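Local coordinates for protein MgGH51 (Meripilus giganteus, PDB 6ZPV) that probably hydrolyses terminal alpha-L-arabinofuranosyl residues from arabinose-containing polysaccharides, as a fungal GH51 alpha-L-arabinofuranosidase, at residues T530-A542 with I550-L562. Sequence-based numbering, arbitrary orientation. Where two conformers were deposited one is given.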
ATOM      1  N   THR A 530      29.635  17.017  -4.082  1.00 14.09           N
ATOM      2  CA  THR A 530      29.524  18.014  -5.148  1.00 14.46           C
ATOM      3  C   THR A 530      28.048  18.177  -5.537  1.00 14.81           C
ATOM      4  O   THR A 530      27.422  17.175  -5.886  1.00 16.02           O
ATOM      5  CB  THR A 530      30.367  17.603  -6.339  1.00 19.15           C
ATOM      6  OG1 THR A 530      31.721  17.504  -5.886  1.00 22.39           O
ATOM      7  CG2 THR A 530      30.285  18.631  -7.442  1.00 21.64           C
ATOM      8  N   ASN A 531      27.587  19.395  -5.537  1.00 15.12           N
ATOM      9  CA  ASN A 531      26.215  19.733  -5.924  1.00 16.28           C
ATOM     10  C   ASN A 531      26.102  19.544  -7.450  1.00 17.18           C
ATOM     11  O   ASN A 531      26.742  20.301  -8.189  1.00 20.73           O
ATOM     12  CB  ASN A 531      25.872  21.118  -5.428  1.00 18.36           C
ATOM     13  CG  ASN A 531      24.439  21.501  -5.676  1.00 18.68           C
ATOM     14  OD1 ASN A 531      23.719  20.845  -6.415  1.00 20.13           O
ATOM     15  ND2 ASN A 531      24.005  22.572  -5.033  1.00 22.38           N
ATOM     16  N   GLY A 532      25.348  18.515  -7.892  1.00 16.37           N
ATOM     17  CA  GLY A 532      25.244  18.135  -9.282  1.00 18.24           C
ATOM     18  C   GLY A 532      26.055  16.917  -9.643  1.00 18.88           C
ATOM     19  O   GLY A 532      25.939  16.441 -10.791  1.00 20.43           O
ATOM     20  N   GLY A 533      26.886  16.456  -8.738  1.00 16.03           N
ATOM     21  CA  GLY A 533      27.728  15.284  -8.990  1.00 17.99           C
ATOM     22  C   GLY A 533      26.987  13.980  -8.824  1.00 14.32           C
ATOM     23  O   GLY A 533      25.815  13.936  -8.383  1.00 15.13           O
ATOM     24  N   THR A 534      27.657  12.893  -9.190  1.00 14.74           N
ATOM     25  CA  THR A 534      27.087  11.531  -9.114  1.00 13.79           C
ATOM     26  C   THR A 534      27.305  10.866  -7.765  1.00 13.59           C
ATOM     27  O   THR A 534      26.664   9.828  -7.528  1.00 14.44           O
ATOM     28  CB  THR A 534      27.644  10.672 -10.230  1.00 15.70           C
ATOM     29  OG1 THR A 534      29.068  10.737 -10.183  1.00 18.19           O
ATOM     30  CG2 THR A 534      27.188  11.114 -11.588  1.00 19.58           C
ATOM     31  N   LEU A 535      28.235  11.341  -6.932  1.00 13.30           N
ATOM     32  CA  LEU A 535      28.640  10.617  -5.727  1.00 12.51           C
ATOM     33  C   LEU A 535      28.163  11.375  -4.504  1.00 12.09           C
ATOM     34  O   LEU A 535      28.487  12.565  -4.310  1.00 13.04           O
ATOM     35  CB  LEU A 535      30.164  10.484  -5.662  1.00 12.89           C
ATOM     36  CG  LEU A 535      30.701   9.633  -4.504  1.00 13.02           C
ATOM     37  CD1 LEU A 535      30.284   8.181  -4.628  1.00 14.15           C
ATOM     38  CD2 LEU A 535      32.211   9.746  -4.440  1.00 14.18           C
ATOM     39  N   HIS A 536      27.349  10.724  -3.662  1.00 11.66           N
ATOM     40  CA  HIS A 536      26.719  11.372  -2.493  1.00 11.42           C
ATOM     41  C   HIS A 536      26.803  10.459  -1.300  1.00 11.16           C
ATOM     42  O   HIS A 536      26.920   9.243  -1.421  1.00 12.27           O
ATOM     43  CB  HIS A 536      25.244  11.699  -2.823  1.00 11.60           C
ATOM     44  CG  HIS A 536      25.095  12.751  -3.865  1.00 11.58           C
ATOM     45  ND1 HIS A 536      25.001  14.064  -3.516  1.00 12.49           N
ATOM     46  CD2 HIS A 536      25.168  12.642  -5.223  1.00 12.41           C
ATOM     47  CE1 HIS A 536      25.003  14.740  -4.687  1.00 12.00           C
ATOM     48  NE2 HIS A 536      25.116  13.923  -5.716  1.00 12.97           N
ATOM     49  N   TRP A 537      26.721  11.045  -0.111  1.00 11.69           N
ATOM     50  CA  TRP A 537      26.762  10.257   1.125  1.00 11.19           C
ATOM     51  C   TRP A 537      26.036  11.022   2.221  1.00 10.84           C
ATOM     52  O   TRP A 537      25.829  12.244   2.128  1.00 12.08           O
ATOM     53  CB  TRP A 537      28.237   9.981   1.534  1.00 11.22           C
ATOM     54  CG  TRP A 537      29.064  11.209   1.631  1.00 11.49           C
ATOM     55  CD1 TRP A 537      29.179  12.055   2.711  1.00 12.86           C
ATOM     56  CD2 TRP A 537      29.869  11.795   0.572  1.00 11.57           C
ATOM     57  NE1 TRP A 537      29.970  13.124   2.382  1.00 12.35           N
ATOM     58  CE2 TRP A 537      30.408  12.976   1.079  1.00 11.78           C
ATOM     59  CE3 TRP A 537      30.126  11.426  -0.735  1.00 12.78           C
ATOM     60  CZ2 TRP A 537      31.221  13.816   0.301  1.00 12.73           C
ATOM     61  CZ3 TRP A 537      30.948  12.223  -1.476  1.00 13.08           C
ATOM     62  CH2 TRP A 537      31.491  13.409  -0.966  1.00 12.37           C
ATOM     63  N   SER A 538      25.705  10.301   3.287  1.00 11.42           N
ATOM     64  CA  SER A 538      25.087  10.864   4.506  1.00 11.38           C
ATOM     65  C   SER A 538      25.447   9.952   5.675  1.00 10.93           C
ATOM     66  O   SER A 538      25.388   8.716   5.532  1.00 12.12           O
ATOM     67  CB  SER A 538      23.578  10.991   4.339  1.00 12.00           C
ATOM     68  OG  SER A 538      22.971  11.465   5.534  1.00 13.79           O
ATOM     69  N   ILE A 539      25.801  10.552   6.812  1.00 11.39           N
ATOM     70  CA  ILE A 539      26.306   9.818   7.983  1.00 11.29           C
ATOM     71  C   ILE A 539      25.399  10.156   9.157  1.00 11.44           C
ATOM     72  O   ILE A 539      25.195  11.334   9.499  1.00 11.93           O
ATOM     73  CB  ILE A 539      27.773  10.133   8.271  1.00 12.33           C
ATOM     74  CG1 ILE A 539      28.614   9.882   7.011  1.00 14.02           C
ATOM     75  CG2 ILE A 539      28.231   9.331   9.442  1.00 13.14           C
ATOM     76  CD1 ILE A 539      30.057  10.255   7.085  1.00 15.32           C
ATOM     77  N   THR A 540      24.914   9.114   9.819  1.00 11.35           N
ATOM     78  CA  THR A 540      24.124   9.235  11.047  1.00 11.46           C
ATOM     79  C   THR A 540      24.652   8.313  12.117  1.00 11.30           C
ATOM     80  O   THR A 540      25.462   7.418  11.804  1.00 12.33           O
ATOM     81  CB  THR A 540      22.610   8.985  10.802  1.00 11.47           C
ATOM     82  OG1 THR A 540      22.438   7.634  10.362  1.00 12.43           O
ATOM     83  CG2 THR A 540      22.036   9.974   9.806  1.00 12.96           C
ATOM     84  N   ARG A 541      24.217   8.523  13.339  1.00 11.83           N
ATOM     85  CA  ARG A 541      24.719   7.774  14.516  0.70 12.39           C
ATOM     86  C   ARG A 541      23.561   7.474  15.467  1.00 12.73           C
ATOM     87  O   ARG A 541      22.769   8.379  15.723  1.00 13.55           O
ATOM     88  CB  ARG A 541      25.860   8.578  15.157  0.70 13.47           C
ATOM     89  CG  ARG A 541      26.526   7.922  16.360  0.70 14.72           C
ATOM     90  CD  ARG A 541      27.762   8.710  16.816  0.70 16.28           C
ATOM     91  NE  ARG A 541      28.441   8.150  17.973  0.70 16.61           N
ATOM     92  CZ  ARG A 541      28.072   8.335  19.251  0.70 17.95           C
ATOM     93  NH1 ARG A 541      27.016   9.098  19.561  0.70 19.12           N
ATOM     94  NH2 ARG A 541      28.727   7.710  20.231  0.70 18.18           N
ATOM     95  N   ALA A 542      23.543   6.273  16.002  1.00 14.49           N
ATOM     96  CA  ALA A 542      22.629   5.902  17.079  1.00 14.65           C
ATOM     97  C   ALA A 542      23.213   6.368  18.414  1.00 15.60           C
ATOM     98  O   ALA A 542      24.284   5.892  18.843  1.00 18.02           O
ATOM     99  CB  ALA A 542      22.426   4.429  17.044  1.00 16.46           C
ATOM    100  N   ILE A 550      27.222   4.991   7.509  1.00 11.10           N
ATOM    101  CA  ILE A 550      27.758   5.769   6.393  1.00 11.36           C
ATOM    102  C   ILE A 550      27.112   5.267   5.131  1.00 11.10           C
ATOM    103  O   ILE A 550      27.392   4.150   4.672  1.00 12.07           O
ATOM    104  CB  ILE A 550      29.291   5.663   6.348  1.00 11.89           C
ATOM    105  CG1 ILE A 550      29.960   6.085   7.639  1.00 13.00           C
ATOM    106  CG2 ILE A 550      29.815   6.423   5.145  1.00 12.60           C
ATOM    107  CD1 ILE A 550      31.410   5.668   7.761  1.00 15.04           C
ATOM    108  N   LYS A 551      26.168   6.043   4.581  1.00 11.43           N
ATOM    109  CA  LYS A 551      25.398   5.649   3.377  1.00 11.49           C
ATOM    110  C   LYS A 551      25.954   6.366   2.173  1.00 11.23           C
ATOM    111  O   LYS A 551      26.121   7.584   2.233  1.00 12.69           O
ATOM    112  CB  LYS A 551      23.890   5.920   3.636  1.00 12.04           C
ATOM    113  CG  LYS A 551      23.330   5.095   4.778  1.00 12.74           C
ATOM    114  CD  LYS A 551      21.868   4.909   4.823  1.00 15.93           C
ATOM    115  CE  LYS A 551      21.125   6.139   5.212  1.00 16.30           C
ATOM    116  NZ  LYS A 551      20.420   6.021   6.606  1.00 14.56           N
ATOM    117  N   ILE A 552      26.245   5.605   1.126  1.00 11.99           N
ATOM    118  CA  ILE A 552      26.992   6.119  -0.036  1.00 11.87           C
ATOM    119  C   ILE A 552      26.263   5.720  -1.311  1.00 11.48           C
ATOM    120  O   ILE A 552      26.038   4.506  -1.566  1.00 12.57           O
ATOM    121  CB  ILE A 552      28.400   5.527  -0.079  1.00 11.96           C
ATOM    122  CG1 ILE A 552      29.143   5.718   1.247  1.00 13.02           C
ATOM    123  CG2 ILE A 552      29.181   6.101  -1.255  1.00 13.64           C
ATOM    124  CD1 ILE A 552      30.346   4.817   1.441  1.00 14.64           C
ATOM    125  N   ALA A 553      25.908   6.699  -2.125  1.00 11.48           N
ATOM    126  CA  ALA A 553      25.280   6.472  -3.427  1.00 11.93           C
ATOM    127  C   ALA A 553      26.263   6.889  -4.516  1.00 11.74           C
ATOM    128  O   ALA A 553      26.616   8.063  -4.593  1.00 12.74           O
ATOM    129  CB  ALA A 553      23.967   7.235  -3.533  1.00 12.57           C
ATOM    130  N   ASN A 554      26.625   5.935  -5.366  1.00 12.31           N
ATOM    131  CA  ASN A 554      27.365   6.233  -6.605  1.00 13.03           C
ATOM    132  C   ASN A 554      26.370   6.053  -7.732  1.00 13.20           C
ATOM    133  O   ASN A 554      26.108   4.935  -8.137  1.00 14.65           O
ATOM    134  CB  ASN A 554      28.623   5.397  -6.769  1.00 12.76           C
ATOM    135  CG  ASN A 554      29.416   5.802  -7.979  1.00 14.22           C
ATOM    136  OD1 ASN A 554      28.931   6.630  -8.785  1.00 16.47           O
ATOM    137  ND2 ASN A 554      30.629   5.272  -8.122  1.00 15.16           N
ATOM    138  N   ALA A 555      25.775   7.171  -8.193  1.00 14.15           N
ATOM    139  CA  ALA A 555      24.689   7.143  -9.182  1.00 16.10           C
ATOM    140  C   ALA A 555      25.199   7.272 -10.588  1.00 18.27           C
ATOM    141  O   ALA A 555      24.336   7.436 -11.536  1.00 19.22           O
ATOM    142  CB  ALA A 555      23.677   8.249  -8.900  1.00 15.93           C
ATOM    143  N   GLY A 556      26.512   7.204 -10.782  1.00 17.96           N
ATOM    144  CA  GLY A 556      27.177   7.350 -12.072  1.00 24.23           C
ATOM    145  C   GLY A 556      27.860   6.079 -12.572  1.00 18.03           C
ATOM    146  O   GLY A 556      27.884   5.041 -11.911  1.00 16.40           O
ATOM    147  N   SER A 557      28.453   6.209 -13.778  1.00 19.47           N
ATOM    148  CA  SER A 557      28.994   5.057 -14.519  1.00 18.87           C
ATOM    149  C   SER A 557      30.454   4.735 -14.225  1.00 18.80           C
ATOM    150  O   SER A 557      30.956   3.726 -14.789  1.00 21.34           O
ATOM    151  CB  SER A 557      28.839   5.284 -16.006  1.00 20.95           C
ATOM    152  OG  SER A 557      29.570   6.401 -16.421  1.00 26.33           O
ATOM    153  N   SER A 558      31.113   5.520 -13.399  1.00 20.80           N
ATOM    154  CA  SER A 558      32.500   5.185 -13.037  1.00 27.85           C
ATOM    155  C   SER A 558      32.615   4.968 -11.513  1.00 19.31           C
ATOM    156  O   SER A 558      31.965   5.617 -10.688  1.00 20.10           O
ATOM    157  CB  SER A 558      33.497   6.172 -13.585  1.00 45.80           C
ATOM    158  OG  SER A 558      33.181   7.401 -12.974  1.00 53.44           O
ATOM    159  N   ALA A 559      33.422   3.990 -11.147  1.00 18.91           N
ATOM    160  CA  ALA A 559      33.833   3.728  -9.744  1.00 17.90           C
ATOM    161  C   ALA A 559      34.465   4.969  -9.176  1.00 16.22           C
ATOM    162  O   ALA A 559      35.193   5.700  -9.885  1.00 19.68           O
ATOM    163  CB  ALA A 559      34.776   2.545  -9.646  1.00 23.37           C
ATOM    164  N   GLN A 560      34.277   5.215  -7.891  1.00 15.25           N
ATOM    165  CA  GLN A 560      34.912   6.330  -7.200  1.00 16.58           C
ATOM    166  C   GLN A 560      35.353   5.910  -5.793  1.00 14.81           C
ATOM    167  O   GLN A 560      34.565   5.234  -5.134  1.00 18.16           O
ATOM    168  CB  GLN A 560      33.933   7.499  -7.104  1.00 19.42           C
ATOM    169  CG  GLN A 560      33.377   7.974  -8.416  1.00 27.06           C
ATOM    170  CD  GLN A 560      33.664   9.424  -8.426  1.00 42.19           C
ATOM    171  OE1 GLN A 560      34.843   9.702  -8.302  1.00 48.93           O
ATOM    172  NE2 GLN A 560      32.615  10.251  -8.307  1.00 46.84           N
ATOM    173  N   SER A 561      36.495   6.354  -5.334  1.00 15.01           N
ATOM    174  CA  SER A 561      37.021   5.982  -4.010  1.00 14.87           C
ATOM    175  C   SER A 561      36.778   7.118  -3.017  1.00 13.66           C
ATOM    176  O   SER A 561      36.837   8.306  -3.405  1.00 14.95           O
ATOM    177  CB  SER A 561      38.534   5.582  -4.049  1.00 18.93           C
ATOM    178  OG  SER A 561      38.643   4.362  -4.774  1.00 24.17           O
ATOM    179  N   LEU A 562      36.507   6.753  -1.779  1.00 12.80           N
ATOM    180  CA  LEU A 562      36.313   7.671  -0.692  1.00 13.37           C
ATOM    181  C   LEU A 562      37.266   7.306   0.414  1.00 13.37           C
ATOM    182  O   LEU A 562      37.301   6.161   0.831  1.00 14.85           O
ATOM    183  CB  LEU A 562      34.870   7.623  -0.169  1.00 12.93           C
ATOM    184  CG  LEU A 562      33.793   7.839  -1.251  1.00 12.94           C
ATOM    185  CD1 LEU A 562      33.299   6.521  -1.793  1.00 15.01           C
ATOM    186  CD2 LEU A 562      32.602   8.641  -0.734  1.00 14.24           C
TER
HETATM  187  O   HOH W   1      22.978   7.306   7.708  1.00 13.65           O
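Leu535 and Leu562 meet tip to tip, CD2 to CD2 at 3.9 Å, in the closely packed part of this contact. Leu562 CD2 also leans obliquely on the Trp537 indole, which chi1 of 54° turns so that CE3 comes within 3.7 Å of that methyl. The other methyl of Leu535, CD1, lies 3.9 Å from Asn554 CB and also touches Ile552 CG2. Farther along this face Ile539 and Ile550 lie alongside each other, CG1 against CG1 at 4.1 Å; strand 609-614 covers Ile550 and Ile552 with Phe610 and Tyr612.

Strands 535-541 and 547-554 form an antiparallel beta hairpin within the seven-stranded sheet of the C-terminal domain, and the chain then turns back so that strand 560-565 packs over one face as part of a second sheet, a beta-sandwich arrangement. His536 and Ala553 exchange paired backbone hydrogen bonds, as do Ser538 and Lys551. On the other face, against helix 454-469, Lys551 NZ makes a salt bridge with Glu468, which also hydrogen-bonds Ser538 OG, while a water joins NZ to Thr540 OG1.

Asn554 pins the turn: OD1 accepts from Gly556 N at 3.2 Å, an Asx turn, and ND2 gives a 2.9 Å hydrogen bond to Ser558 O and also hydrogen-bonds Ala614 O. Replacing it by alanine is likely to leave Gly556 N and Ser558 O without these partners and let the 556-558 turn move. Packing stays tight where Thr534 CB meets Gly556 N at 3.7 Å. The loose side is exposed Ser557 to Ala559 and partly exposed Gln560, whose NE2 passes 3.6 Å from Leu535 CB, with a sulfate ion nearby.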